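Local coordinates for oxysterol-binding protein homolog 3 (Saccharomyces cerevisiae, PDB 4IC4) that carries lipids between membranes through the cytosol in phosphoinositide-coupled directional transport, held in a hydrophobic pocket, and helps maintain intracellular sterol distribution, at residues A[31-36]-A[288-293]; A[35-40]-A[115-120]. One frame throughout, in Å; residues are numbered along the deposited sequence.

Contact 1: A[31-36]-A[288-293]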
ATOM      1  N   ARG A  31      -9.697  -7.704  15.118  1.00 11.80           N
ATOM      2  CA  ARG A  31      -9.570  -9.150  14.987  1.00 12.16           C
ATOM      3  C   ARG A  31      -8.139  -9.673  14.977  1.00 12.69           C
ATOM      4  O   ARG A  31      -7.878 -10.754  15.502  1.00 13.22           O
ATOM      5  CB  ARG A  31     -10.336  -9.643  13.749  1.00 12.42           C
ATOM      6  CG  ARG A  31      -9.906  -9.040  12.418  1.00 11.59           C
ATOM      7  CD  ARG A  31     -10.895  -9.413  11.321  1.00 12.43           C
ATOM      8  NE  ARG A  31     -10.410  -9.018  10.004  1.00 10.20           N
ATOM      9  CZ  ARG A  31     -11.054  -9.247   8.864  1.00 10.75           C
ATOM     10  NH1 ARG A  31     -12.227  -9.866   8.873  1.00 13.29           N
ATOM     11  NH2 ARG A  31     -10.508  -8.888   7.713  1.00 10.41           N
ATOM     12  N   ASN A  32      -7.217  -8.912  14.393  1.00 12.25           N
ATOM     13  CA  ASN A  32      -5.808  -9.308  14.340  1.00 13.18           C
ATOM     14  C   ASN A  32      -5.636 -10.712  13.775  1.00 13.26           C
ATOM     15  O   ASN A  32      -4.685 -11.418  14.122  1.00 14.63           O
ATOM     16  CB  ASN A  32      -5.193  -9.254  15.742  1.00 15.51           C
ATOM     17  CG  ASN A  32      -5.237  -7.866  16.344  1.00 18.13           C
ATOM     18  OD1 ASN A  32      -4.784  -6.901  15.733  1.00 21.60           O
ATOM     19  ND2 ASN A  32      -5.781  -7.759  17.551  1.00 23.99           N
ATOM     20  N   ASP A  33      -6.551 -11.110  12.900  1.00 12.89           N
ATOM     21  CA  ASP A  33      -6.507 -12.446  12.326  1.00 12.06           C
ATOM     22  C   ASP A  33      -7.533 -12.545  11.206  1.00 12.00           C
ATOM     23  O   ASP A  33      -8.432 -11.703  11.096  1.00 13.31           O
ATOM     24  CB  ASP A  33      -6.813 -13.467  13.435  1.00 14.89           C
ATOM     25  CG  ASP A  33      -6.629 -14.904  12.989  1.00 15.14           C
ATOM     26  OD1 ASP A  33      -5.654 -15.195  12.270  1.00 16.13           O
ATOM     27  OD2 ASP A  33      -7.460 -15.753  13.377  1.00 22.12           O
ATOM     28  N   ILE A  34      -7.381 -13.563  10.366  1.00 12.09           N
ATOM     29  CA  ILE A  34      -8.302 -13.809   9.262  1.00 13.96           C
ATOM     30  C   ILE A  34      -8.450 -15.306   9.077  1.00 13.51           C
ATOM     31  O   ILE A  34      -7.609 -16.086   9.537  1.00 12.98           O
ATOM     32  CB  ILE A  34      -7.797 -13.250   7.910  1.00 16.52           C
ATOM     33  CG1 ILE A  34      -6.379 -13.762   7.628  1.00 17.33           C
ATOM     34  CG2 ILE A  34      -7.894 -11.740   7.898  1.00 19.70           C
ATOM     35  CD1 ILE A  34      -5.968 -13.634   6.176  1.00 19.29           C
ATOM     36  N   PRO A  35      -9.526 -15.730   8.405  1.00 14.79           N
ATOM     37  CA  PRO A  35      -9.725 -17.164   8.179  1.00 14.44           C
ATOM     38  C   PRO A  35      -8.612 -17.674   7.268  1.00 14.49           C
ATOM     39  O   PRO A  35      -8.060 -16.919   6.466  1.00 13.79           O
ATOM     40  CB  PRO A  35     -11.090 -17.217   7.496  1.00 14.56           C
ATOM     41  CG  PRO A  35     -11.802 -16.025   8.071  1.00 15.65           C
ATOM     42  CD  PRO A  35     -10.728 -14.965   8.033  1.00 14.36           C
ATOM     43  N   GLU A  36      -8.268 -18.951   7.387  1.00 15.31           N
ATOM     44  CA  GLU A  36      -7.226 -19.509   6.543  1.00 15.60           C
ATOM     45  C   GLU A  36      -7.671 -19.450   5.086  1.00 14.98           C
ATOM     46  O   GLU A  36      -8.870 -19.462   4.800  1.00 17.31           O
ATOM     47  CB  GLU A  36      -6.935 -20.957   6.946  1.00 18.27           C
ATOM     48  CG  GLU A  36      -6.255 -21.090   8.298  1.00 20.96           C
ATOM     49  CD  GLU A  36      -6.128 -22.534   8.743  1.00 24.06           C
ATOM     50  OE1 GLU A  36      -5.628 -23.361   7.953  1.00 26.83           O
ATOM     51  OE2 GLU A  36      -6.527 -22.840   9.886  1.00 28.49           O
ATOM     52  N   LEU A 288       2.982 -10.897  12.650  1.00  9.90           N
ATOM     53  CA  LEU A 288       2.232 -11.469  11.546  1.00  9.68           C
ATOM     54  C   LEU A 288       1.099 -12.208  12.240  1.00 10.18           C
ATOM     55  O   LEU A 288       1.145 -12.423  13.454  1.00 11.56           O
ATOM     56  CB  LEU A 288       3.083 -12.475  10.768  1.00 10.60           C
ATOM     57  CG  LEU A 288       4.295 -11.936  10.007  1.00 10.60           C
ATOM     58  CD1 LEU A 288       4.988 -13.078   9.280  1.00 12.71           C
ATOM     59  CD2 LEU A 288       3.848 -10.868   9.018  1.00 11.60           C
ATOM     60  N   VAL A 289       0.069 -12.578  11.491  1.00  9.96           N
ATOM     61  CA  VAL A 289      -1.023 -13.337  12.087  1.00 10.55           C
ATOM     62  C   VAL A 289      -0.471 -14.715  12.440  1.00 11.24           C
ATOM     63  O   VAL A 289       0.603 -15.103  11.974  1.00 11.63           O
ATOM     64  CB  VAL A 289      -2.198 -13.531  11.105  1.00 10.90           C
ATOM     65  CG1 VAL A 289      -2.844 -12.191  10.803  1.00 13.63           C
ATOM     66  CG2 VAL A 289      -1.704 -14.190   9.814  1.00 11.17           C
ATOM     67  N   SER A 290      -1.204 -15.449  13.265  1.00 12.40           N
ATOM     68  CA  SER A 290      -0.780 -16.788  13.650  1.00 13.19           C
ATOM     69  C   SER A 290      -0.849 -17.703  12.429  1.00 13.40           C
ATOM     70  O   SER A 290      -1.740 -17.554  11.584  1.00 12.27           O
ATOM     71  CB  SER A 290      -1.684 -17.326  14.759  1.00 13.91           C
ATOM     72  OG  SER A 290      -3.033 -17.390  14.333  1.00 15.27           O
ATOM     73  N   ASN A 291       0.091 -18.640  12.333  1.00 13.76           N
ATOM     74  CA  ASN A 291       0.136 -19.583  11.216  1.00 13.54           C
ATOM     75  C   ASN A 291      -0.008 -18.839   9.891  1.00 13.02           C
ATOM     76  O   ASN A 291      -0.885 -19.150   9.084  1.00 12.92           O
ATOM     77  CB  ASN A 291      -0.997 -20.601  11.363  1.00 16.86           C
ATOM     78  CG  ASN A 291      -0.968 -21.308  12.700  1.00 18.39           C
ATOM     79  OD1 ASN A 291      -1.978 -21.383  13.399  1.00 22.23           O
ATOM     80  ND2 ASN A 291       0.196 -21.830  13.065  1.00 18.91           N
ATOM     81  N   PRO A 292       0.867 -17.854   9.646  1.00 12.32           N
ATOM     82  CA  PRO A 292       0.855 -17.037   8.428  1.00 13.42           C
ATOM     83  C   PRO A 292       0.919 -17.768   7.092  1.00 14.32           C
ATOM     84  O   PRO A 292       0.424 -17.263   6.086  1.00 12.93           O
ATOM     85  CB  PRO A 292       2.040 -16.097   8.632  1.00 13.10           C
ATOM     86  CG  PRO A 292       2.982 -16.923   9.463  1.00 13.44           C
ATOM     87  CD  PRO A 292       2.048 -17.533  10.471  1.00 13.24           C
ATOM     88  N   LYS A 293       1.524 -18.950   7.075  1.00 13.60           N
ATOM     89  CA  LYS A 293       1.635 -19.708   5.836  1.00 15.93           C
ATOM     90  C   LYS A 293       0.253 -20.068   5.308  1.00 14.81           C
ATOM     91  O   LYS A 293       0.054 -20.203   4.100  1.00 17.01           O
ATOM     92  CB  LYS A 293       2.451 -20.983   6.066  1.00 18.81           C
ATOM     93  CG  LYS A 293       2.689 -21.789   4.803  1.00 25.55           C
ATOM     94  CD  LYS A 293       3.603 -22.977   5.063  1.00 28.54           C
ATOM     95  CE  LYS A 293       3.918 -23.712   3.771  1.00 30.89           C
ATOM     96  NZ  LYS A 293       4.871 -24.835   3.987  1.00 33.57           N
TER
HETATM   97  O   HOH W   1      -3.578 -14.047  14.330  1.00 22.55           O

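Contact 2: A[35-40]-A[115-120]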
ATOM      1  N   PRO A  35      -9.526 -15.730   8.405  1.00 14.79           N
ATOM      2  CA  PRO A  35      -9.725 -17.164   8.179  1.00 14.44           C
ATOM      3  C   PRO A  35      -8.612 -17.674   7.268  1.00 14.49           C
ATOM      4  O   PRO A  35      -8.060 -16.919   6.466  1.00 13.79           O
ATOM      5  CB  PRO A  35     -11.090 -17.217   7.496  1.00 14.56           C
ATOM      6  CG  PRO A  35     -11.802 -16.025   8.071  1.00 15.65           C
ATOM      7  CD  PRO A  35     -10.728 -14.965   8.033  1.00 14.36           C
ATOM      8  N   GLU A  36      -8.268 -18.951   7.387  1.00 15.31           N
ATOM      9  CA  GLU A  36      -7.226 -19.509   6.543  1.00 15.60           C
ATOM     10  C   GLU A  36      -7.671 -19.450   5.086  1.00 14.98           C
ATOM     11  O   GLU A  36      -8.870 -19.462   4.800  1.00 17.31           O
ATOM     12  CB  GLU A  36      -6.935 -20.957   6.946  1.00 18.27           C
ATOM     13  CG  GLU A  36      -6.255 -21.090   8.298  1.00 20.96           C
ATOM     14  CD  GLU A  36      -6.128 -22.534   8.743  1.00 24.06           C
ATOM     15  OE1 GLU A  36      -5.628 -23.361   7.953  1.00 26.83           O
ATOM     16  OE2 GLU A  36      -6.527 -22.840   9.886  1.00 28.49           O
ATOM     17  N   ALA A  37      -6.707 -19.369   4.173  1.00 15.10           N
ATOM     18  CA  ALA A  37      -7.013 -19.323   2.746  1.00 16.28           C
ATOM     19  C   ALA A  37      -7.856 -20.553   2.420  1.00 18.18           C
ATOM     20  O   ALA A  37      -7.570 -21.646   2.901  1.00 19.58           O
ATOM     21  CB  ALA A  37      -5.726 -19.332   1.936  1.00 15.70           C
ATOM     22  N   ALA A  38      -8.892 -20.372   1.608  1.00 20.71           N
ATOM     23  CA  ALA A  38      -9.776 -21.476   1.250  1.00 21.28           C
ATOM     24  C   ALA A  38      -9.409 -22.189  -0.051  1.00 21.84           C
ATOM     25  O   ALA A  38     -10.053 -23.171  -0.418  1.00 24.04           O
ATOM     26  CB  ALA A  38     -11.211 -20.978   1.176  1.00 21.46           C
ATOM     27  N   ALA A  39      -8.384 -21.705  -0.746  1.00 20.72           N
ATOM     28  CA  ALA A  39      -7.968 -22.330  -2.000  1.00 19.79           C
ATOM     29  C   ALA A  39      -6.457 -22.286  -2.203  1.00 19.37           C
ATOM     30  O   ALA A  39      -5.767 -21.441  -1.633  1.00 17.98           O
ATOM     31  CB  ALA A  39      -8.665 -21.652  -3.175  1.00 19.99           C
ATOM     32  N   SER A  40      -5.943 -23.207  -3.015  1.00 18.76           N
ATOM     33  CA  SER A  40      -4.512 -23.254  -3.296  1.00 19.44           C
ATOM     34  C   SER A  40      -4.176 -22.147  -4.295  1.00 19.40           C
ATOM     35  O   SER A  40      -4.981 -21.821  -5.166  1.00 19.18           O
ATOM     36  CB  SER A  40      -4.117 -24.619  -3.870  1.00 21.47           C
ATOM     37  OG  SER A  40      -4.726 -24.846  -5.129  1.00 28.25           O
ATOM     38  N   THR A 115       3.765 -13.202  -1.345  1.00 13.16           N
ATOM     39  CA  THR A 115       4.040 -12.964  -2.759  1.00 14.18           C
ATOM     40  C   THR A 115       3.307 -13.906  -3.721  1.00 14.69           C
ATOM     41  O   THR A 115       3.410 -13.748  -4.937  1.00 18.23           O
ATOM     42  CB  THR A 115       5.556 -13.056  -3.057  1.00 14.94           C
ATOM     43  OG1 THR A 115       5.990 -14.413  -2.912  1.00 16.41           O
ATOM     44  CG2 THR A 115       6.347 -12.168  -2.098  1.00 15.99           C
ATOM     45  N   LEU A 116       2.556 -14.862  -3.179  1.00 14.26           N
ATOM     46  CA  LEU A 116       1.831 -15.839  -3.996  1.00 14.95           C
ATOM     47  C   LEU A 116       0.563 -15.305  -4.664  1.00 15.81           C
ATOM     48  O   LEU A 116       0.204 -15.751  -5.756  1.00 18.65           O
ATOM     49  CB  LEU A 116       1.477 -17.064  -3.151  1.00 15.92           C
ATOM     50  CG  LEU A 116       2.654 -17.890  -2.625  1.00 16.01           C
ATOM     51  CD1 LEU A 116       2.161 -18.872  -1.583  1.00 15.10           C
ATOM     52  CD2 LEU A 116       3.319 -18.622  -3.780  1.00 18.71           C
ATOM     53  N   ARG A 117      -0.116 -14.365  -4.012  1.00 15.04           N
ATOM     54  CA  ARG A 117      -1.347 -13.790  -4.558  1.00 15.00           C
ATOM     55  C   ARG A 117      -1.275 -12.267  -4.640  1.00 14.40           C
ATOM     56  O   ARG A 117      -0.351 -11.652  -4.107  1.00 14.35           O
ATOM     57  CB  ARG A 117      -2.555 -14.182  -3.701  1.00 17.05           C
ATOM     58  CG  ARG A 117      -2.951 -15.652  -3.754  1.00 22.07           C
ATOM     59  CD  ARG A 117      -2.609 -16.331  -2.450  1.00 26.07           C
ATOM     60  NE  ARG A 117      -3.274 -17.618  -2.283  1.00 27.66           N
ATOM     61  CZ  ARG A 117      -3.068 -18.425  -1.248  1.00 27.50           C
ATOM     62  NH1 ARG A 117      -2.212 -18.073  -0.294  1.00 25.95           N
ATOM     63  NH2 ARG A 117      -3.714 -19.579  -1.165  1.00 28.53           N
ATOM     64  N   LYS A 118      -2.259 -11.666  -5.307  1.00 13.15           N
ATOM     65  CA  LYS A 118      -2.320 -10.215  -5.473  1.00 13.55           C
ATOM     66  C   LYS A 118      -3.662  -9.672  -4.981  1.00 11.91           C
ATOM     67  O   LYS A 118      -4.648 -10.399  -4.913  1.00 10.88           O
ATOM     68  CB  LYS A 118      -2.149  -9.845  -6.949  1.00 15.01           C
ATOM     69  CG  LYS A 118      -3.335 -10.224  -7.824  1.00 18.77           C
ATOM     70  CD  LYS A 118      -3.097  -9.848  -9.279  1.00 22.59           C
ATOM     71  CE  LYS A 118      -4.304 -10.191 -10.139  1.00 25.88           C
ATOM     72  NZ  LYS A 118      -5.526  -9.466  -9.684  1.00 27.07           N
ATOM     73  N   PRO A 119      -3.712  -8.382  -4.618  1.00 10.97           N
ATOM     74  CA  PRO A 119      -4.977  -7.811  -4.145  1.00 10.24           C
ATOM     75  C   PRO A 119      -5.989  -7.675  -5.278  1.00 10.46           C
ATOM     76  O   PRO A 119      -5.630  -7.721  -6.453  1.00  9.95           O
ATOM     77  CB  PRO A 119      -4.566  -6.437  -3.613  1.00 11.07           C
ATOM     78  CG  PRO A 119      -3.121  -6.621  -3.240  1.00 13.32           C
ATOM     79  CD  PRO A 119      -2.593  -7.456  -4.382  1.00 13.63           C
ATOM     80  N   PHE A 120      -7.258  -7.524  -4.915  1.00  8.07           N
ATOM     81  CA  PHE A 120      -8.313  -7.322  -5.903  1.00  8.14           C
ATOM     82  C   PHE A 120      -8.122  -5.943  -6.524  1.00  8.14           C
ATOM     83  O   PHE A 120      -7.736  -4.991  -5.833  1.00  8.71           O
ATOM     84  CB  PHE A 120      -9.688  -7.318  -5.241  1.00  6.74           C
ATOM     85  CG  PHE A 120     -10.224  -8.678  -4.907  1.00  6.00           C
ATOM     86  CD1 PHE A 120     -11.326  -9.184  -5.591  1.00  7.52           C
ATOM     87  CD2 PHE A 120      -9.677  -9.425  -3.872  1.00  7.56           C
ATOM     88  CE1 PHE A 120     -11.879 -10.412  -5.244  1.00  8.42           C
ATOM     89  CE2 PHE A 120     -10.223 -10.654  -3.516  1.00  8.98           C
ATOM     90  CZ  PHE A 120     -11.331 -11.147  -4.204  1.00  7.63           C
TER

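Contact 1: A[31-36]-A[288-293]
Val289 lays its CG1 methyl against the backbone at Asn32 and Asp33, with CG1 3.9 Å from Asn32 O and 4.0 Å from Asp33 CA. That branch is anti to the carbonyl carbon of its own residue (chi1 -66°), which turns it to the facing chain. The carboxylate of Asp33 comes across the valine side chain at about a right angle, its OD1 4.0 Å from Val289 CB. It gets there because CG stands anti to the backbone N (chi1 -173°), carrying the acid over to the 288-293 segment. The polar half of the contact runs through one water. This water donates to Asn32 O at 2.9 Å, accepts from Ser290 N at 3.0 Å, and gives a weaker bond to Asp33 OD1 at 3.1 Å, so backbone is tied to backbone through solvent. The hydroxyl of Ser290 lies nearby, OG 4.0 Å from Asp33 OD1. Around this point, Val289 also packs on Ala303 of helix 300-305 and shares backbone hydrogen bonding with Phe298, while Asn32 N bonds Asn304 OD1. The contact places the chain leading to helix 44-50 beside the loop between strand 281-284 and helix 300-305, away from the phosphoinositide-binding residues. Its chemistry is that of a small, partly buried junction: a valine methyl supplies most of the close packing on the backbone, and a bridging water satisfies a peptide N-H and a carbonyl that do not meet directly.

Contact 2: A[35-40]-A[115-120]
The segment 115-120 leads into strand 118-120 of the OSBP-related domain and holds Lys118, one of the residues that bind phosphatidylinositol 4-phosphate; its neighbour Arg117 reaches in a different direction, to the loop before helix 44-50. Arg117 spans the gap alone: the closest CA atoms, those of Ser40 and Leu116, are 9.8 Å apart. The end of its guanidinium does the touching. NH2 lies 2.8 Å from Ala39 O, which sits at the edge of the group, near its plane. The hydrogen bond is weak despite this short distance, for the N-H...O angle is just 122°. The methyl of Ala37 points toward the arginine, and its CB comes to 3.7 Å from the same NH2, obliquely to the flat group. A bend at chi2 (109°) in an otherwise extended side chain sets the direction of this reach. Pro41 and Tyr296 also touch Arg117, while Ala37 shares backbone hydrogen bonding with Lys294, linking the loop to the region before helix 300-305. A buried, presumably charged arginine is therefore met here by a peptide carbonyl and an alanine methyl, and the carbonyl dipole would probably offset part of its charge.

Both contacts start from the same run of chain before helix 44-50, sharing Pro35 and Glu36, and their centres lie 12 Å apart on the same side of the chain's centre. They differ in how their polar groups are joined: contact 1 is bridged by solvent, whereas contact 2 rests on a direct but weak bond. The same loop, before helix 300-305, serves both contacts: Lys295 is touched by Asp33, and Tyr296 by Arg117. Contact 2 is nearer the lipid site: the Arg117 side chain is about 9 Å from that of Met61, a residue of the phosphatidylinositol 4-phosphate site.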